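Local coordinates for periplasmic branched-chain amino acid-binding protein (Burkholderia mallei, PDB 3I09) that probably captures branched-chain amino acids or related small carboxylic acids in the periplasm for an ABC transporter, and holds acetoacetic acid in this crystal, at residues A[82-87]-A[98-103]; A[8-13]-A[73-78]; A[52-57]-A[78-83]. All coordinates share one frame; numbering follows the deposited sequence.

All three interactions involve one beta-alpha-beta unit, strand 72-77, helix 81-94 and strand 97-100: interaction 1 joins its helix to its second strand, and interactions 2 and 3 attach strand 5-11 and residues 52-57 to it. Ile99 O lies 2.8 Å from Gly77 N, carrying the sheet from interaction 2 to interaction 1, whose centre is about 8 Å away. Interactions 2 and 3 share Gly78; Thr11 OG1 to Thr79 N and Asp12 OD2 to Asn54 ND2, each 2.9 Å, join them. Interactions 1 and 3 share Ala82 and Thr83, have centres about 7 Å apart, and both touch acetoacetic acid: Gly102 and Ala103 border it from one, Thr79, Asn80 and Ser81 from the other.

Interaction 1: residues A[82-87]-A[98-103]; sequences ATALSM and YINIGA. With AAE (acetoacetic acid), chain C.
Tyr98 presses the phenol end of its ring into helix 82-87, where it overlaps the side chain of Met87, a selenomethionine, and the backbone of Ala84. With CG anti to the backbone N (chi1 174°), the ring reaches from strand 98-100 across to the helix, and Tyr98 OH donates to Ala84 O at 2.8 Å, in the carbonyl plane and on a lone pair. Met87 crosses Tyr98 at about a right angle. Its CB sits 4.0 Å from Tyr98 CZ, and its chain, bent at chi3 (-65°), brings CE to 3.8 Å from Tyr98 OH. The same hydroxyl accepts from Asn100 ND2 at 3.0 Å, the oxygen tilted somewhat from the amide plane. Asn100 ND2 also donates to a water, which in turn donates to Thr83 OG1; that hydroxyl gives its own proton to Asn80 O. The other end of the amide turns to the loop: Asn100 OD1 accepts from Ala103 N at 3.0 Å, in the carbonyl plane, making an Asx motif. Beyond it, Ala103 CB meets Ala84 CB at 3.4 Å, tighter than usual van der Waals contact, while Leu108 also packs on Ala84. Ala103 CA comes within 3.3 Å of acetoacetic acid O1, so the loop after the strand forms a wall of the ligand pocket. The buried phenol and amide form a directed relay, Asn100 to Tyr98 to Ala84, in which the hydroxyl both gives and receives; this fixes the rotation of both groups and ties the pocket loop to the helix by polar bonds as well as by methyl contact.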
loop_
_atom_site.group_PDB
_atom_site.type_symbol
_atom_site.label_atom_id
_atom_site.label_comp_id
_atom_site.label_asym_id
_atom_site.label_seq_id
_atom_site.Cartn_x
_atom_site.Cartn_y
_atom_site.Cartn_z
ATOM N N ALA A 82 4.205 -4.875 9.776
ATOM C CA ALA A 82 4.538 -5.867 10.819
ATOM C C ALA A 82 3.498 -6.998 10.749
ATOM O O ALA A 82 3.861 -8.192 10.793
ATOM C CB ALA A 82 4.591 -5.242 12.208
ATOM N N THR A 83 2.215 -6.635 10.611
ATOM C CA THR A 83 1.163 -7.644 10.454
ATOM C C THR A 83 1.280 -8.378 9.127
ATOM O O THR A 83 1.039 -9.594 9.060
ATOM C CB THR A 83 -0.260 -7.111 10.627
ATOM O OG1 THR A 83 -0.670 -6.376 9.474
ATOM C CG2 THR A 83 -0.402 -6.237 11.857
ATOM N N ALA A 84 1.686 -7.673 8.077
ATOM C CA ALA A 84 1.826 -8.312 6.768
ATOM C C ALA A 84 2.851 -9.451 6.815
ATOM O O ALA A 84 2.672 -10.494 6.174
ATOM C CB ALA A 84 2.255 -7.297 5.678
ATOM N N LEU A 85 3.953 -9.190 7.493
ATOM C CA LEU A 85 5.062 -10.147 7.622
ATOM C C LEU A 85 4.749 -11.302 8.539
ATOM O O LEU A 85 5.138 -12.413 8.248
ATOM C CB LEU A 85 6.327 -9.431 8.037
ATOM C CG LEU A 85 6.905 -8.522 6.941
ATOM C CD1 LEU A 85 8.004 -7.631 7.517
ATOM C CD2 LEU A 85 7.446 -9.329 5.749
ATOM N N SER A 86 4.027 -11.059 9.632
ATOM C CA SER A 86 3.629 -12.172 10.512
ATOM C C SER A 86 2.645 -13.096 9.794
ATOM O O SER A 86 2.790 -14.338 9.847
ATOM C CB SER A 86 3.097 -11.666 11.871
ATOM O OG SER A 86 1.849 -10.997 11.765
HETATM N N MSE A 87 1.694 -12.518 9.068
HETATM C CA MSE A 87 0.768 -13.311 8.264
HETATM C C MSE A 87 1.431 -14.069 7.128
HETATM O O MSE A 87 1.069 -15.224 6.840
HETATM C CB MSE A 87 -0.359 -12.404 7.718
HETATM C CG MSE A 87 -1.294 -11.983 8.826
HETATM SE SE MSE A 87 -2.855 -10.967 8.177
HETATM C CE MSE A 87 -2.002 -9.448 7.523
ATOM N N TYR A 98 -1.964 -15.943 -0.230
ATOM C CA TYR A 98 -1.921 -14.736 0.551
ATOM C C TYR A 98 -1.677 -13.542 -0.392
ATOM O O TYR A 98 -0.606 -13.440 -1.030
ATOM C CB TYR A 98 -0.808 -14.841 1.592
ATOM C CG TYR A 98 -0.535 -13.572 2.407
ATOM C CD1 TYR A 98 -1.561 -12.842 3.010
ATOM C CD2 TYR A 98 0.769 -13.142 2.610
ATOM C CE1 TYR A 98 -1.286 -11.716 3.777
ATOM C CE2 TYR A 98 1.062 -12.026 3.359
ATOM C CZ TYR A 98 0.042 -11.312 3.939
ATOM O OH TYR A 98 0.363 -10.198 4.657
ATOM N N ILE A 99 -2.653 -12.637 -0.451
ATOM C CA ILE A 99 -2.497 -11.446 -1.243
ATOM C C ILE A 99 -2.505 -10.251 -0.316
ATOM O O ILE A 99 -3.476 -10.007 0.418
ATOM C CB ILE A 99 -3.595 -11.315 -2.290
ATOM C CG1 ILE A 99 -3.592 -12.551 -3.171
ATOM C CG2 ILE A 99 -3.345 -10.051 -3.127
ATOM C CD1 ILE A 99 -4.704 -12.545 -4.235
ATOM N N ASN A 100 -1.390 -9.538 -0.285
ATOM C CA ASN A 100 -1.288 -8.335 0.529
ATOM C C ASN A 100 -1.470 -7.055 -0.282
ATOM O O ASN A 100 -0.807 -6.856 -1.311
ATOM C CB ASN A 100 0.017 -8.261 1.282
ATOM C CG ASN A 100 -0.020 -7.135 2.314
ATOM O OD1 ASN A 100 0.048 -5.972 1.947
ATOM N ND2 ASN A 100 -0.223 -7.487 3.596
ATOM N N ILE A 101 -2.416 -6.219 0.167
ATOM C CA ILE A 101 -2.674 -4.933 -0.474
ATOM C C ILE A 101 -2.166 -3.747 0.362
ATOM O O ILE A 101 -1.428 -2.875 -0.132
ATOM C CB ILE A 101 -4.198 -4.717 -0.720
ATOM C CG1 ILE A 101 -4.699 -5.569 -1.902
ATOM C CG2 ILE A 101 -4.494 -3.249 -1.018
ATOM C CD1 ILE A 101 -4.580 -6.986 -1.728
ATOM N N GLY A 102 -2.576 -3.687 1.629
ATOM C CA GLY A 102 -2.411 -2.455 2.373
ATOM C C GLY A 102 -1.001 -2.132 2.840
ATOM O O GLY A 102 -0.695 -0.957 3.075
ATOM N N ALA A 103 -0.151 -3.154 2.965
ATOM C CA ALA A 103 1.178 -3.004 3.532
ATOM C C ALA A 103 2.194 -2.748 2.438
ATOM O O ALA A 103 2.042 -3.190 1.313
ATOM C CB ALA A 103 1.576 -4.248 4.354
HETATM O O1 AAE C . 3.096 -1.025 5.348
HETATM C C2 AAE C . 2.662 -0.237 6.207
HETATM O O3 AAE C . 2.790 -0.446 7.434
HETATM C C4 AAE C . 2.009 1.052 5.738
HETATM C C5 AAE C . 0.521 0.893 5.598
HETATM O O8 AAE C . -0.022 -0.237 5.629
HETATM C C9 AAE C . -0.226 2.149 5.257
HETATM O O HOH W 1 -0.900 -6.655 6.444
#

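Interaction 2: residues A[8-13]-A[73-78]; sequences GFITDM and DLLVGG
Phe9 and Val76 face each other across two neighbouring parallel strands, 8-11 and 73-77. Phe9 has CG anti to its backbone N (chi1 179°), which lays the ring alongside the next strand: CD1 lies 3.7 Å from Val76 CG1, the ring edge meets Val76 O near its plane, and CE1 continues to Gly78 CA at 4.1 Å. Val76 meets the ring with CG1, while CG2 stays off it. Helix 22-36 packs on this face, Ile29 against both side chains and Leu26 against Phe9. The other face carries Ile10 and Leu75, which meet obliquely by their branch ends, CD1 to CD1 at 3.9 Å. Ile10 directs CG1 beside its backbone N (chi1 -53°) and extends fully to CD1, while the same Leu75 methyl also rests near Gly8 O. Helix 56-69 covers this pair, with Trp66 on Ile10 and both Ala63 and Met67 on Leu75. Between the faces runs a regular parallel ladder. Gly8 N donates to Leu74 O, Val76 N to Gly8 O at 2.8 Å, and Ile10 N to Val76 O at 3.2 Å; the last rung, Gly78 N to Ile10 O at 2.8 Å, is more bent, its donor tilted 23° from the carbonyl plane as the chain leaves the strand. There Thr11 OG1 closes on Gly78 CA at 3.3 Å, while the hydroxyl is hydrogen-bonded to Asp21 and to Thr79 N. With helices on both faces and the C-terminal ends of the strands leading to the ligand pocket, the arrangement is characteristic of the parallel core of the mixed central sheet in one alpha/beta lobe of a type I periplasmic binding protein.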
loop_
_atom_site.group_PDB
_atom_site.type_symbol
_atom_site.label_atom_id
_atom_site.label_comp_id
_atom_site.label_asym_id
_atom_site.label_seq_id
_atom_site.Cartn_x
_atom_site.Cartn_y
_atom_site.Cartn_z
ATOM N N GLY A 8 -10.676 -14.290 3.775
ATOM C CA GLY A 8 -10.520 -13.602 5.045
ATOM C C GLY A 8 -9.710 -12.336 4.839
ATOM O O GLY A 8 -8.740 -12.341 4.092
ATOM N N PHE A 9 -10.135 -11.254 5.479
ATOM C CA PHE A 9 -9.510 -9.966 5.359
ATOM C C PHE A 9 -9.114 -9.498 6.749
ATOM O O PHE A 9 -9.961 -9.419 7.639
ATOM C CB PHE A 9 -10.496 -8.987 4.732
ATOM C CG PHE A 9 -9.974 -7.568 4.564
ATOM C CD1 PHE A 9 -8.757 -7.316 3.972
ATOM C CD2 PHE A 9 -10.753 -6.483 4.967
ATOM C CE1 PHE A 9 -8.299 -5.969 3.779
ATOM C CE2 PHE A 9 -10.321 -5.181 4.799
ATOM C CZ PHE A 9 -9.130 -4.917 4.179
ATOM N N ILE A 10 -7.842 -9.178 6.902
ATOM C CA ILE A 10 -7.308 -8.707 8.196
ATOM C C ILE A 10 -6.572 -7.398 8.007
ATOM O O ILE A 10 -5.601 -7.298 7.227
ATOM C CB ILE A 10 -6.382 -9.722 8.868
ATOM C CG1 ILE A 10 -7.045 -11.082 8.986
ATOM C CG2 ILE A 10 -5.964 -9.158 10.268
ATOM C CD1 ILE A 10 -6.146 -12.170 9.630
ATOM N N THR A 11 -7.044 -6.366 8.686
ATOM C CA THR A 11 -6.508 -5.030 8.520
ATOM C C THR A 11 -6.759 -4.209 9.760
ATOM O O THR A 11 -7.366 -4.689 10.727
ATOM C CB THR A 11 -7.112 -4.319 7.250
ATOM O OG1 THR A 11 -6.263 -3.219 6.873
ATOM C CG2 THR A 11 -8.558 -3.821 7.495
ATOM N N ASP A 12 -6.210 -3.009 9.791
ATOM C CA ASP A 12 -6.486 -2.073 10.902
ATOM C C ASP A 12 -7.876 -1.447 10.657
ATOM O O ASP A 12 -8.054 -0.667 9.713
ATOM C CB ASP A 12 -5.445 -0.962 10.938
ATOM C CG ASP A 12 -5.754 0.120 11.970
ATOM O OD1 ASP A 12 -6.599 -0.129 12.837
ATOM O OD2 ASP A 12 -5.127 1.214 11.909
HETATM N N MSE A 13 -8.840 -1.785 11.504
HETATM C CA MSE A 13 -10.181 -1.208 11.356
HETATM C C MSE A 13 -10.474 -0.132 12.383
HETATM O O MSE A 13 -11.555 0.459 12.367
HETATM C CB MSE A 13 -11.241 -2.303 11.388
HETATM C CG MSE A 13 -11.252 -3.105 10.124
HETATM SE SE MSE A 13 -12.444 -4.616 10.271
HETATM C CE MSE A 13 -14.134 -3.691 10.169
ATOM N N ASP A 73 -9.524 -20.117 2.198
ATOM C CA ASP A 73 -8.949 -20.311 0.863
ATOM C C ASP A 73 -8.039 -19.148 0.399
ATOM O O ASP A 73 -6.993 -19.368 -0.249
ATOM C CB ASP A 73 -10.080 -20.518 -0.100
ATOM C CG ASP A 73 -10.765 -21.827 0.123
ATOM O OD1 ASP A 73 -10.061 -22.872 -0.031
ATOM O OD2 ASP A 73 -11.958 -21.803 0.532
ATOM N N LEU A 74 -8.442 -17.923 0.716
ATOM C CA LEU A 74 -7.623 -16.720 0.453
ATOM C C LEU A 74 -7.523 -15.875 1.721
ATOM O O LEU A 74 -8.547 -15.579 2.356
ATOM C CB LEU A 74 -8.255 -15.844 -0.636
ATOM C CG LEU A 74 -7.657 -14.439 -0.850
ATOM C CD1 LEU A 74 -6.203 -14.517 -1.368
ATOM C CD2 LEU A 74 -8.531 -13.565 -1.795
ATOM N N LEU A 75 -6.298 -15.462 2.036
ATOM C CA LEU A 75 -6.028 -14.424 3.030
ATOM C C LEU A 75 -5.652 -13.138 2.317
ATOM O O LEU A 75 -4.669 -13.078 1.535
ATOM C CB LEU A 75 -4.938 -14.849 4.001
ATOM C CG LEU A 75 -4.566 -13.846 5.086
ATOM C CD1 LEU A 75 -5.781 -13.577 6.005
ATOM C CD2 LEU A 75 -3.297 -14.312 5.889
ATOM N N VAL A 76 -6.455 -12.108 2.553
ATOM C CA VAL A 76 -6.183 -10.770 2.054
ATOM C C VAL A 76 -5.591 -9.977 3.197
ATOM O O VAL A 76 -6.248 -9.775 4.215
ATOM C CB VAL A 76 -7.421 -10.035 1.529
ATOM C CG1 VAL A 76 -7.020 -8.616 0.988
ATOM C CG2 VAL A 76 -8.097 -10.884 0.404
ATOM N N GLY A 77 -4.364 -9.509 2.994
ATOM C CA GLY A 77 -3.622 -8.747 3.989
ATOM C C GLY A 77 -3.873 -7.266 3.787
ATOM O O GLY A 77 -3.694 -6.720 2.695
ATOM N N GLY A 78 -4.244 -6.582 4.866
ATOM C CA GLY A 78 -4.453 -5.144 4.814
ATOM C C GLY A 78 -3.223 -4.362 5.237
ATOM O O GLY A 78 -2.097 -4.662 4.834
#

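Interaction 3: residues A[52-57]-A[78-83]; sequences HQNKAD and GTNSAT. With AAE (acetoacetic acid), chain C; EDO (1,2-ethanediol), chain L.
Asn80 ND2 donates to Asn54 OD1 at 2.9 Å along an almost straight path (168°); the acceptor lies in the amide plane of Asn80, and the two amides are nearly coplanar. A water bridges the same pair of residues, accepting from Asn80 ND2 and donating to Asn54 O. Asn54 ND2, in turn, is hydrogen-bonded to Asp12. The second direct bond runs from His52 NE2 to Thr79 O at 2.8 Å, with the oxygen at the ring edge. The other ring nitrogen, ND1, accepts from Asn54 N at 2.9 Å, so both imidazole nitrogens are engaged and the ring is fixed in rotation. Asn80 also serves as N-cap of helix 81-94: its CG, anti to the backbone N (chi1 -174°), lets OD1 accept from Thr83 N at 3.2 Å and, weakly, from Ala82 N. Packing follows outside these bonds. Thr83 CG2 stands over the centre of the His52 ring, 3.5 Å from its centroid, a CH-pi contact, and Ala56 CB lies 4.3 Å from Ala82 CB at the margin. The capped turn faces acetoacetic acid: Asn80 N donates to its keto oxygen O8 at 2.9 Å, while Ser81 N donates to carboxyl O3 and Ser81 OG to O1, the latter at an unusually short 2.5 Å. His52 and Asn54 hold this turn from behind, at the helix N-terminus, where the dipole would probably favour negative charge on the carboxyl group.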
loop_
_atom_site.group_PDB
_atom_site.type_symbol
_atom_site.label_atom_id
_atom_site.label_comp_id
_atom_site.label_asym_id
_atom_site.label_seq_id
_atom_site.Cartn_x
_atom_site.Cartn_y
_atom_site.Cartn_z
ATOM N N HIS A 52 -6.921 -6.259 13.183
ATOM C CA HIS A 52 -5.669 -6.640 13.877
ATOM C C HIS A 52 -5.184 -5.653 14.913
ATOM O O HIS A 52 -4.239 -5.957 15.639
ATOM C CB HIS A 52 -4.527 -7.032 12.923
ATOM C CG HIS A 52 -4.106 -5.993 11.931
ATOM N ND1 HIS A 52 -3.861 -4.672 12.244
ATOM C CD2 HIS A 52 -3.749 -6.140 10.631
ATOM C CE1 HIS A 52 -3.398 -4.048 11.179
ATOM N NE2 HIS A 52 -3.335 -4.915 10.178
ATOM N N GLN A 53 -5.811 -4.486 14.957
ATOM C CA GLN A 53 -5.471 -3.462 15.946
ATOM C C GLN A 53 -3.984 -3.091 15.875
ATOM O O GLN A 53 -3.394 -2.689 16.863
ATOM C CB GLN A 53 -5.836 -3.958 17.353
ATOM C CG GLN A 53 -7.226 -4.608 17.438
ATOM C CD GLN A 53 -7.734 -4.750 18.849
ATOM O OE1 GLN A 53 -7.595 -3.832 19.679
ATOM N NE2 GLN A 53 -8.345 -5.889 19.137
ATOM N N ASN A 54 -3.382 -3.208 14.699
ATOM C CA ASN A 54 -1.936 -2.960 14.540
ATOM C C ASN A 54 -1.029 -3.812 15.430
ATOM O O ASN A 54 0.048 -3.367 15.841
ATOM C CB ASN A 54 -1.628 -1.474 14.651
ATOM C CG ASN A 54 -2.218 -0.722 13.509
ATOM O OD1 ASN A 54 -1.912 -1.032 12.360
ATOM N ND2 ASN A 54 -3.094 0.271 13.808
ATOM N N LYS A 55 -1.467 -5.059 15.645
ATOM C CA LYS A 55 -0.723 -6.048 16.398
ATOM C C LYS A 55 -0.409 -7.240 15.504
ATOM O O LYS A 55 -1.323 -7.977 15.065
ATOM C CB LYS A 55 -1.548 -6.537 17.595
ATOM C CG LYS A 55 -1.919 -5.453 18.617
ATOM C CD LYS A 55 -0.773 -4.698 19.206
ATOM C CE LYS A 55 -1.308 -3.729 20.299
ATOM N NZ LYS A 55 -0.239 -2.861 20.817
ATOM N N ALA A 56 0.881 -7.466 15.262
ATOM C CA ALA A 56 1.291 -8.587 14.394
ATOM C C ALA A 56 0.823 -9.923 14.942
ATOM O O ALA A 56 0.471 -10.856 14.190
ATOM C CB ALA A 56 2.824 -8.590 14.236
ATOM N N ASP A 57 0.858 -10.059 16.267
ATOM C CA ASP A 57 0.457 -11.341 16.871
ATOM C C ASP A 57 -1.036 -11.636 16.702
ATOM O O ASP A 57 -1.408 -12.779 16.436
ATOM C CB ASP A 57 0.942 -11.518 18.332
ATOM C CG ASP A 57 0.361 -10.505 19.329
ATOM O OD1 ASP A 57 -0.288 -9.499 18.967
ATOM O OD2 ASP A 57 0.657 -10.704 20.537
ATOM N N GLY A 78 -4.244 -6.582 4.866
ATOM C CA GLY A 78 -4.453 -5.144 4.814
ATOM C C GLY A 78 -3.223 -4.362 5.237
ATOM O O GLY A 78 -2.097 -4.662 4.834
ATOM N N THR A 79 -3.452 -3.314 6.005
ATOM C CA THR A 79 -2.402 -2.370 6.357
ATOM C C THR A 79 -1.485 -2.934 7.458
ATOM O O THR A 79 -1.789 -3.946 8.093
ATOM C CB THR A 79 -3.026 -1.025 6.782
ATOM O OG1 THR A 79 -4.027 -1.251 7.772
ATOM C CG2 THR A 79 -3.694 -0.300 5.561
ATOM N N ASN A 80 -0.340 -2.273 7.602
ATOM C CA ASN A 80 0.645 -2.498 8.650
ATOM C C ASN A 80 1.628 -3.625 8.271
ATOM O O ASN A 80 1.268 -4.804 8.274
ATOM C CB ASN A 80 -0.017 -2.729 10.004
ATOM C CG ASN A 80 1.014 -2.820 11.141
ATOM O OD1 ASN A 80 2.073 -3.473 10.981
ATOM N ND2 ASN A 80 0.716 -2.178 12.287
ATOM N N SER A 81 2.851 -3.236 7.912
ATOM C CA SER A 81 3.837 -4.196 7.428
ATOM C C SER A 81 4.272 -5.217 8.486
ATOM O O SER A 81 4.670 -6.299 8.118
ATOM C CB SER A 81 5.082 -3.507 6.855
ATOM O OG SER A 81 4.811 -2.880 5.616
ATOM N N ALA A 82 4.205 -4.875 9.776
ATOM C CA ALA A 82 4.538 -5.867 10.819
ATOM C C ALA A 82 3.498 -6.998 10.749
ATOM O O ALA A 82 3.861 -8.192 10.793
ATOM C CB ALA A 82 4.591 -5.242 12.208
ATOM N N THR A 83 2.215 -6.635 10.611
ATOM C CA THR A 83 1.163 -7.644 10.454
ATOM C C THR A 83 1.280 -8.378 9.127
ATOM O O THR A 83 1.039 -9.594 9.060
ATOM C CB THR A 83 -0.260 -7.111 10.627
ATOM O OG1 THR A 83 -0.670 -6.376 9.474
ATOM C CG2 THR A 83 -0.402 -6.237 11.857
HETATM O O1 AAE C . 3.096 -1.025 5.348
HETATM C C2 AAE C . 2.662 -0.237 6.207
HETATM O O3 AAE C . 2.790 -0.446 7.434
HETATM C C4 AAE C . 2.009 1.052 5.738
HETATM C C5 AAE C . 0.521 0.893 5.598
HETATM O O8 AAE C . -0.022 -0.237 5.629
HETATM C C9 AAE C . -0.226 2.149 5.257
HETATM C C1 EDO L . 2.037 -7.497 19.221
HETATM O O1 EDO L . 2.369 -8.250 18.048
HETATM C C2 EDO L . 3.015 -6.338 19.385
HETATM O O2 EDO L . 2.501 -5.182 18.690
HETATM O O HOH W 2 2.483 -2.713 14.647
#